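Local coordinates for protein putative isochorismatase (Bordetella bronchiseptica, PDB 3UAO) that probably hydrolyses maleamate to maleate and ammonia in bacterial nicotinate (vitamin B3) degradation, as a maleamate amidohydrolase of the isochorismatase-like family, at residues I49-N54 with V137-P142; G64-A69 with G200-N205; I71-T76 with M217-A222; D97-G102 with T114-A119. All coordinates share one frame; numbering follows the deposited sequence.

Interaction 1: I49-N54 with V137-P142; sequences IVDFVN and VRKSTP
D51 and K139 meet at the C-terminal ends of two parallel strands, 45-50 and 135-139, which have strand 87-93 between them; the backbones stay well apart, the nearest CA atoms being those of D51 and P142 at 9.3 Å. D51 itself adopts a left-handed backbone conformation as the chain leaves the strand, and its side chain points at the second segment, where K139 comes to meet it from the opposite direction. The two form a buried salt bridge, with K139 NZ 2.9 Å from D51 OD2 and lying on the syn side of that oxygen. The lysine starts with CG between its backbone N and carbonyl carbon (chi1 69°), runs extended through its middle, and bends at the last torsion (chi4 46°), which turns the amino group out of the line of the chain. An acidic residue at the end of the first strand and a lysine at the end of the third are consistent with the Asp-Lys-Cys triad of isochorismatase-like cysteine hydrolases, in which C172, found here as S-hydroxycysteine, would be the nucleophile; an acetate ion lies about 5 Å from the D51 side chain. Three bonds grip the amino nitrogen in all. K139 NZ also donates to T141 O at 2.7 Å, in the carbonyl plane, and to P142 O at 2.9 Å, this time from above the plane. The other carboxylate oxygen, D51 OD1, is hydrogen-bonded to S91 OG of the intervening strand, a second hold on the orientation of the carboxylate.

Interaction 2: G64-A69 with G200-N205; sequences GGNIAA and GPHEAN
The side-chain amide of N66 stands over the imidazole of H202, with ND2 centred above one ring face, 3.2 Å from its plane. The amide is nearly perpendicular to the ring, at 82°, so it meets the face end-on through its nitrogen and does not stack flat against it. N66 ND2 is 3.3 Å from both CE1 and NE2 of H202, and the remaining ring atoms are only slightly farther off. The asparagine reaches this place with CG between its backbone N and carbonyl carbon (chi1 59°), while H202 sends its ring away from its own backbone N (chi1 175°), out from the helix toward N66. Both groups are held by further polar partners: N66 OD1 accepts from the backbone N of D196, and H202 ND1 is hydrogen-bonded to T169 OG1. These bonds limit the rotation of amide and ring alike. N66 lies in a type II' turn from G64 to I67, with G65 at positive phi, and occupies the N-cap position of the following helix without capping it through its side chain. The contact thus joins the start of helix 67-84 to the first turn of helix 199-212, with the loop that follows strand 186-195 contributing D196 beside them; P201 and A204 of the same helix pack on the second subunit.

Interaction 3: I71-T76 with M217-A222; sequences IETTRT and MTHDEA
T73 sets its methyl group over one face of the H219 imidazole, CG2 lying 3.2 Å from ND1 and 3.4 Å from CE1 of H219. This is close packing for a methyl carbon, and it falls over the ND1 side of the ring. The threonine rotamer sorts its two branches: CG2 is anti to the backbone N and projects at the histidine, whereas OG1 stays beside that nitrogen and bonds back to A69 O, one turn earlier in the helix. H219 takes the less common position with CG between backbone N and carbonyl carbon (chi1 81°), and its chi2 of -79° turns the ring broadside to the methyl. A hydrogen bond from H219 ND1 to D192 OD2 helps to fix that rotation. One turn on from T73, T76 adds a looser contact, its CB 4.4 Å from H219 CD2. Before the histidine, T218 OG1 donates to D220 OD1 at 2.7 Å, a local bond at the beginning of the helix. The contact is at the surface, where helix 67-84 passes the first turn of the C-terminal helix 219-224; strand 186-195 runs beneath both and supplies D192 between them.

Interaction 4: D97-G102 with T114-A119; sequences DDDADG and TLKEHA
Two irregular segments of the long connection between strands 87-93 and 135-139, one before and one after the short helix 105-108, are joined at the surface by a salt bridge between D99 and K116. K116 NZ lies 2.7 Å from D99 OD1 and meets that oxygen almost head-on, along its C-O bond; the two side chains cross at about a right angle. The lysine bends early, at chi2 (-60°), and is extended from there to its end, which carries the amino group across to the first loop. There it also donates to A96 O and L113 O, just ahead of the first and second segments, so three oxygens hold the nitrogen. D97 makes a second, wetter link. Its OD1 packs 3.6 Å from K116 CB and accepts a hydrogen bond from a water at 2.7 Å, and the same water accepts from E117 N at 2.8 Å. D101, whose OD1 bonds to A96 N, is 5.7 Å from K116 NZ through that oxygen and probably adds to the negative field around the amino group. The first loop also touches the third subunit, where D98 OD2 accepts a hydrogen bond from G133 N of that subunit. The salt bridge thus joins two arms of a long strand connection: the first has a type I turn from D99 to G102, completed by the bond from G102 N to D99 O, and the second an inverse gamma turn centred on L115, just before K116.

How the interactions relate
Interaction 1 is the buried contact, set at the C-terminal ends of a central and an edge strand of the sheet; interaction 2 is partly buried, and interactions 3 and 4 lie at the surface. Lysine-aspartate salt bridges carry interactions 1 and 4, one inside the fold and the other near solvent with a bridging water. Interactions 2 and 3 instead rest on a group placed over a histidine face, an amide in one and a methyl in the other, and both use helix 67-84. F52 packs against I67, I71 and T74 of that helix, joining interaction 1 to both. A salt bridge from R138 to E117 links interactions 1 and 4, whereas interactions 3 and 4 lie about 31 Å apart between centres.

Interaction 1: I49-N54 with V137-P142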
# COMPACT_ATOMS: atom_id res chain seq x y z
N ILE A 49 18.55 7.50 3.12
CA ILE A 49 19.64 6.72 3.67
C ILE A 49 19.02 5.51 4.38
O ILE A 49 18.37 5.66 5.43
CB ILE A 49 20.47 7.53 4.67
CG1 ILE A 49 20.94 8.85 4.04
CG2 ILE A 49 21.66 6.75 5.14
CD1 ILE A 49 21.66 9.75 5.02
N VAL A 50 19.20 4.32 3.85
CA VAL A 50 18.48 3.18 4.44
C VAL A 50 19.31 2.36 5.43
O VAL A 50 20.33 1.82 5.09
CB VAL A 50 17.65 2.31 3.37
CG1 VAL A 50 17.66 2.94 2.00
CG2 VAL A 50 18.04 0.90 3.34
N ASP A 51 18.86 2.35 6.68
CA ASP A 51 19.37 1.48 7.73
C ASP A 51 20.85 1.56 8.06
O ASP A 51 21.46 0.58 8.50
CB ASP A 51 19.02 0.01 7.42
CG ASP A 51 17.56 -0.22 7.36
OD1 ASP A 51 16.80 0.65 7.82
OD2 ASP A 51 17.18 -1.28 6.83
N PHE A 52 21.45 2.72 7.89
CA PHE A 52 22.82 2.89 8.38
C PHE A 52 22.81 3.05 9.90
O PHE A 52 23.01 4.15 10.41
CB PHE A 52 23.50 4.08 7.69
CG PHE A 52 24.20 3.72 6.42
CD1 PHE A 52 24.56 2.41 6.16
CD2 PHE A 52 24.54 4.71 5.50
CE1 PHE A 52 25.25 2.10 5.01
CE2 PHE A 52 25.23 4.41 4.37
CZ PHE A 52 25.59 3.12 4.12
N VAL A 53 22.58 1.92 10.59
CA VAL A 53 22.37 1.90 12.03
C VAL A 53 23.51 1.12 12.67
O VAL A 53 24.14 0.30 12.01
CB VAL A 53 20.98 1.32 12.41
CG1 VAL A 53 19.88 2.14 11.77
CG2 VAL A 53 20.85 -0.13 12.02
N ASN A 54 23.81 1.39 13.95
CA ASN A 54 25.02 0.84 14.61
C ASN A 54 25.20 -0.69 14.39
O ASN A 54 26.32 -1.18 14.27
CB ASN A 54 25.01 1.14 16.13
CG ASN A 54 25.12 2.63 16.46
OD1 ASN A 54 24.34 3.18 17.26
ND2 ASN A 54 26.08 3.29 15.85
N VAL A 137 11.98 7.06 9.18
CA VAL A 137 10.95 6.11 8.96
C VAL A 137 11.41 4.80 9.59
O VAL A 137 12.55 4.37 9.44
CB VAL A 137 10.54 6.02 7.46
CG1 VAL A 137 11.68 6.00 6.61
CG2 VAL A 137 9.71 4.79 7.21
N ARG A 138 10.48 4.21 10.36
CA ARG A 138 10.70 2.97 11.08
C ARG A 138 9.98 1.89 10.35
O ARG A 138 8.86 2.09 9.87
CB ARG A 138 10.14 3.06 12.48
CG ARG A 138 11.03 3.85 13.47
CD ARG A 138 10.15 4.48 14.54
NE ARG A 138 10.93 5.22 15.52
CZ ARG A 138 11.05 6.55 15.59
NH1 ARG A 138 10.42 7.35 14.73
NH2 ARG A 138 11.79 7.09 16.57
N LYS A 139 10.61 0.72 10.26
CA LYS A 139 10.09 -0.34 9.47
C LYS A 139 10.42 -1.65 10.14
O LYS A 139 11.35 -1.72 10.94
CB LYS A 139 10.69 -0.25 8.05
CG LYS A 139 12.21 -0.57 7.92
CD LYS A 139 12.76 0.07 6.67
CE LYS A 139 14.19 -0.36 6.30
NZ LYS A 139 14.39 -1.86 6.39
N SER A 140 9.62 -2.66 9.84
CA SER A 140 9.87 -4.01 10.28
C SER A 140 10.05 -4.92 9.06
O SER A 140 10.04 -6.13 9.21
CB SER A 140 8.67 -4.48 11.10
OG SER A 140 7.45 -4.19 10.42
N THR A 141 10.21 -4.34 7.87
CA THR A 141 10.45 -5.10 6.61
C THR A 141 11.67 -4.51 5.90
O THR A 141 12.20 -3.48 6.34
CB THR A 141 9.24 -4.98 5.73
OG1 THR A 141 8.94 -3.59 5.54
CG2 THR A 141 8.06 -5.62 6.42
N PRO A 142 12.15 -5.16 4.81
CA PRO A 142 13.33 -4.64 4.10
C PRO A 142 13.20 -3.24 3.48
O PRO A 142 14.14 -2.43 3.58
CB PRO A 142 13.55 -5.67 2.99
CG PRO A 142 12.84 -6.88 3.44
CD PRO A 142 11.69 -6.45 4.26

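Interaction 2: G64-A69 with G200-N205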
# COMPACT_ATOMS: atom_id res chain seq x y z
N GLY A 64 30.11 -5.54 8.29
CA GLY A 64 31.22 -6.14 7.58
C GLY A 64 31.17 -5.63 6.17
O GLY A 64 30.44 -4.67 5.88
N GLY A 65 31.92 -6.28 5.29
CA GLY A 65 31.97 -5.94 3.88
C GLY A 65 32.46 -4.54 3.67
O GLY A 65 33.42 -4.11 4.32
N ASN A 66 31.81 -3.82 2.75
CA ASN A 66 32.13 -2.45 2.44
C ASN A 66 31.12 -1.45 3.07
O ASN A 66 30.93 -0.35 2.54
CB ASN A 66 32.16 -2.27 0.92
CG ASN A 66 30.82 -2.65 0.27
OD1 ASN A 66 29.90 -3.04 0.96
ND2 ASN A 66 30.72 -2.53 -1.05
N ILE A 67 30.49 -1.83 4.19
CA ILE A 67 29.48 -0.99 4.84
C ILE A 67 30.08 0.22 5.59
O ILE A 67 29.53 1.34 5.51
CB ILE A 67 28.57 -1.83 5.80
CG1 ILE A 67 27.65 -2.78 5.03
CG2 ILE A 67 27.74 -0.92 6.66
CD1 ILE A 67 27.01 -3.89 5.90
N ALA A 68 31.19 0.01 6.32
CA ALA A 68 31.86 1.12 7.04
C ALA A 68 32.28 2.23 6.08
O ALA A 68 32.08 3.42 6.38
CB ALA A 68 33.07 0.63 7.82
N ALA A 69 32.83 1.83 4.93
CA ALA A 69 33.24 2.72 3.84
C ALA A 69 32.06 3.45 3.23
O ALA A 69 32.11 4.66 2.99
CB ALA A 69 33.94 1.93 2.76
N GLY A 200 29.96 -10.12 -3.31
CA GLY A 200 29.34 -10.78 -4.47
C GLY A 200 27.87 -10.34 -4.61
O GLY A 200 27.47 -9.82 -5.65
N PRO A 201 27.08 -10.50 -3.54
CA PRO A 201 25.71 -9.92 -3.47
C PRO A 201 25.61 -8.40 -3.76
O PRO A 201 24.74 -7.97 -4.55
CB PRO A 201 25.31 -10.23 -2.03
CG PRO A 201 25.99 -11.51 -1.74
CD PRO A 201 27.35 -11.35 -2.38
N HIS A 202 26.50 -7.61 -3.16
CA HIS A 202 26.67 -6.18 -3.49
C HIS A 202 26.76 -5.92 -5.01
O HIS A 202 26.06 -5.09 -5.55
CB HIS A 202 27.92 -5.65 -2.80
CG HIS A 202 28.27 -4.24 -3.14
ND1 HIS A 202 27.65 -3.16 -2.56
CD2 HIS A 202 29.20 -3.72 -3.97
CE1 HIS A 202 28.17 -2.04 -3.03
NE2 HIS A 202 29.13 -2.35 -3.88
N GLU A 203 27.60 -6.68 -5.69
CA GLU A 203 27.86 -6.45 -7.12
C GLU A 203 26.71 -6.99 -7.99
O GLU A 203 26.34 -6.36 -9.02
CB GLU A 203 29.19 -7.11 -7.50
CG GLU A 203 30.07 -6.34 -8.47
CD GLU A 203 30.75 -5.15 -7.86
OE1 GLU A 203 31.65 -5.35 -7.01
OE2 GLU A 203 30.42 -4.01 -8.23
N ALA A 204 26.11 -8.12 -7.57
CA ALA A 204 24.99 -8.69 -8.29
C ALA A 204 23.77 -7.75 -8.20
O ALA A 204 23.03 -7.58 -9.15
CB ALA A 204 24.65 -10.05 -7.75
N ASN A 205 23.56 -7.12 -7.05
CA ASN A 205 22.36 -6.38 -6.88
C ASN A 205 22.48 -5.01 -7.50
O ASN A 205 21.52 -4.46 -8.01
CB ASN A 205 21.98 -6.35 -5.40
CG ASN A 205 21.30 -7.62 -4.96
OD1 ASN A 205 20.09 -7.63 -4.81
ND2 ASN A 205 22.05 -8.70 -4.78

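Interaction 3: I71-T76 with M217-A222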
# COMPACT_ATOMS: atom_id res chain seq x y z
N ILE A 71 29.22 4.16 4.72
CA ILE A 71 28.64 5.10 5.67
C ILE A 71 29.33 6.44 5.58
O ILE A 71 28.70 7.47 5.39
CB ILE A 71 28.68 4.53 7.11
CG1 ILE A 71 27.55 3.52 7.29
CG2 ILE A 71 28.58 5.62 8.18
CD1 ILE A 71 27.73 2.67 8.52
N GLU A 72 30.65 6.42 5.68
CA GLU A 72 31.44 7.64 5.56
C GLU A 72 31.31 8.41 4.27
O GLU A 72 31.30 9.65 4.30
CB GLU A 72 32.92 7.32 5.73
CG GLU A 72 33.27 7.07 7.12
CD GLU A 72 32.97 8.26 7.98
OE1 GLU A 72 33.32 9.42 7.56
OE2 GLU A 72 32.37 7.99 9.06
N THR A 73 31.30 7.69 3.13
CA THR A 73 31.16 8.36 1.85
C THR A 73 29.81 9.11 1.85
O THR A 73 29.74 10.27 1.43
CB THR A 73 31.30 7.39 0.67
OG1 THR A 73 32.56 6.71 0.74
CG2 THR A 73 31.22 8.14 -0.64
N THR A 74 28.78 8.47 2.40
CA THR A 74 27.44 9.08 2.47
C THR A 74 27.41 10.43 3.21
O THR A 74 26.59 11.28 2.90
CB THR A 74 26.40 8.12 3.14
OG1 THR A 74 26.31 6.89 2.40
CG2 THR A 74 25.03 8.78 3.25
N ARG A 75 28.30 10.63 4.17
CA ARG A 75 28.35 11.92 4.87
C ARG A 75 28.39 13.11 3.94
O ARG A 75 27.71 14.10 4.18
CB ARG A 75 29.55 12.04 5.77
CG ARG A 75 29.59 11.02 6.86
CD ARG A 75 30.87 11.17 7.66
NE ARG A 75 30.90 12.39 8.47
CZ ARG A 75 31.70 12.56 9.51
NH1 ARG A 75 32.55 11.61 9.88
NH2 ARG A 75 31.64 13.70 10.19
N THR A 76 29.20 13.00 2.88
CA THR A 76 29.35 14.08 1.90
C THR A 76 28.04 14.32 1.16
O THR A 76 27.72 15.46 0.80
CB THR A 76 30.48 13.78 0.87
OG1 THR A 76 31.67 13.39 1.55
CG2 THR A 76 30.78 15.00 0.02
N MET A 217 25.36 5.50 -10.07
CA MET A 217 26.62 6.18 -10.24
C MET A 217 27.29 6.42 -8.86
O MET A 217 26.64 6.31 -7.82
CB MET A 217 26.39 7.50 -11.01
CG MET A 217 25.41 8.50 -10.37
SD MET A 217 24.96 9.77 -11.61
CE MET A 217 23.75 8.88 -12.57
N THR A 218 28.57 6.74 -8.88
CA THR A 218 29.30 7.13 -7.67
C THR A 218 28.86 8.52 -7.23
O THR A 218 28.32 9.28 -8.04
CB THR A 218 30.83 7.10 -7.88
OG1 THR A 218 31.18 7.97 -8.96
CG2 THR A 218 31.28 5.70 -8.22
N HIS A 219 29.09 8.85 -5.96
CA HIS A 219 28.53 10.06 -5.36
C HIS A 219 29.05 11.38 -5.95
O HIS A 219 28.31 12.33 -6.06
CB HIS A 219 28.74 10.05 -3.84
CG HIS A 219 30.10 10.49 -3.41
ND1 HIS A 219 31.19 9.65 -3.46
CD2 HIS A 219 30.55 11.67 -2.94
CE1 HIS A 219 32.26 10.30 -3.01
NE2 HIS A 219 31.89 11.53 -2.69
N ASP A 220 30.31 11.43 -6.33
CA ASP A 220 30.85 12.64 -6.96
C ASP A 220 30.10 12.92 -8.25
O ASP A 220 29.73 14.05 -8.55
CB ASP A 220 32.35 12.51 -7.22
CG ASP A 220 32.72 11.24 -8.03
OD1 ASP A 220 32.26 10.13 -7.67
OD2 ASP A 220 33.48 11.38 -9.02
N GLU A 221 29.82 11.84 -8.96
CA GLU A 221 29.08 11.88 -10.21
C GLU A 221 27.65 12.37 -9.96
O GLU A 221 27.18 13.24 -10.69
CB GLU A 221 29.04 10.48 -10.79
CG GLU A 221 29.17 10.38 -12.27
CD GLU A 221 29.84 9.06 -12.61
OE1 GLU A 221 31.11 9.03 -12.66
OE2 GLU A 221 29.11 8.05 -12.74
N ALA A 222 26.97 11.77 -8.96
CA ALA A 222 25.59 12.11 -8.61
C ALA A 222 25.47 13.60 -8.24
O ALA A 222 24.69 14.32 -8.86
CB ALA A 222 25.05 11.22 -7.46

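Interaction 4: D97-G102 with T114-A119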
# COMPACT_ATOMS: atom_id res chain seq x y z
N ASP A 97 9.27 -3.94 21.55
CA ASP A 97 10.02 -4.49 22.70
C ASP A 97 9.60 -5.92 23.06
O ASP A 97 10.47 -6.77 23.34
CB ASP A 97 9.89 -3.58 23.93
CG ASP A 97 10.74 -2.31 23.83
OD1 ASP A 97 11.46 -2.11 22.82
OD2 ASP A 97 10.70 -1.50 24.80
N ASP A 98 8.30 -6.20 23.02
CA ASP A 98 7.79 -7.55 23.31
C ASP A 98 7.66 -8.49 22.08
O ASP A 98 6.95 -9.50 22.15
CB ASP A 98 6.44 -7.45 24.09
CG ASP A 98 5.30 -6.84 23.26
OD1 ASP A 98 5.54 -6.40 22.12
OD2 ASP A 98 4.15 -6.79 23.78
N ASP A 99 8.32 -8.15 20.97
CA ASP A 99 8.18 -8.93 19.72
C ASP A 99 6.74 -8.99 19.17
O ASP A 99 6.41 -9.93 18.45
CB ASP A 99 8.68 -10.37 19.94
CG ASP A 99 10.01 -10.45 20.71
OD1 ASP A 99 10.74 -9.45 20.72
OD2 ASP A 99 10.31 -11.54 21.26
N ALA A 100 5.88 -8.03 19.54
CA ALA A 100 4.45 -8.02 19.12
C ALA A 100 4.30 -8.07 17.61
O ALA A 100 3.45 -8.76 17.07
CB ALA A 100 3.76 -6.79 19.63
N ASP A 101 5.15 -7.31 16.94
CA ASP A 101 5.15 -7.25 15.49
C ASP A 101 6.19 -8.17 14.84
O ASP A 101 6.58 -7.91 13.72
CB ASP A 101 5.36 -5.80 15.03
CG ASP A 101 6.60 -5.18 15.61
OD1 ASP A 101 7.25 -5.77 16.49
OD2 ASP A 101 6.88 -4.05 15.21
N GLY A 102 6.62 -9.22 15.55
CA GLY A 102 7.53 -10.26 15.03
C GLY A 102 6.88 -10.85 13.78
O GLY A 102 5.68 -11.11 13.78
N THR A 114 15.90 -8.15 17.39
CA THR A 114 16.56 -7.53 18.53
C THR A 114 16.74 -6.05 18.29
O THR A 114 17.16 -5.34 19.18
CB THR A 114 17.94 -8.13 18.77
OG1 THR A 114 18.84 -7.65 17.76
CG2 THR A 114 17.89 -9.67 18.74
N LEU A 115 16.42 -5.58 17.08
CA LEU A 115 16.43 -4.16 16.72
C LEU A 115 15.24 -3.38 17.32
O LEU A 115 14.26 -3.11 16.65
CB LEU A 115 16.48 -3.98 15.21
CG LEU A 115 17.81 -4.48 14.62
CD1 LEU A 115 17.91 -4.30 13.08
CD2 LEU A 115 19.04 -3.82 15.34
N LYS A 116 15.37 -3.00 18.59
CA LYS A 116 14.29 -2.39 19.33
C LYS A 116 14.52 -0.87 19.36
O LYS A 116 15.58 -0.38 18.97
CB LYS A 116 14.22 -2.98 20.72
CG LYS A 116 14.29 -4.51 20.75
CD LYS A 116 13.17 -5.16 19.97
CE LYS A 116 12.80 -6.55 20.54
NZ LYS A 116 11.72 -7.17 19.73
N GLU A 117 13.52 -0.13 19.76
CA GLU A 117 13.55 1.31 19.59
C GLU A 117 14.76 1.93 20.31
O GLU A 117 15.43 2.82 19.76
CB GLU A 117 12.21 1.90 20.04
CG GLU A 117 12.10 3.42 19.99
CD GLU A 117 12.40 4.02 18.64
OE1 GLU A 117 11.86 3.53 17.63
OE2 GLU A 117 13.20 4.99 18.60
N HIS A 118 15.08 1.42 21.50
CA HIS A 118 16.14 1.98 22.35
C HIS A 118 17.39 1.11 22.40
O HIS A 118 18.35 1.43 23.10
CB HIS A 118 15.55 2.23 23.74
CG HIS A 118 14.32 3.08 23.72
ND1 HIS A 118 14.36 4.44 23.53
CD2 HIS A 118 13.00 2.75 23.82
CE1 HIS A 118 13.13 4.93 23.53
NE2 HIS A 118 12.29 3.92 23.71
N ALA A 119 17.40 0.01 21.66
CA ALA A 119 18.61 -0.79 21.50
C ALA A 119 19.61 0.01 20.66
O ALA A 119 19.27 0.46 19.57
CB ALA A 119 18.32 -2.17 20.84
O HOH W 1 11.02 -1.39 20.24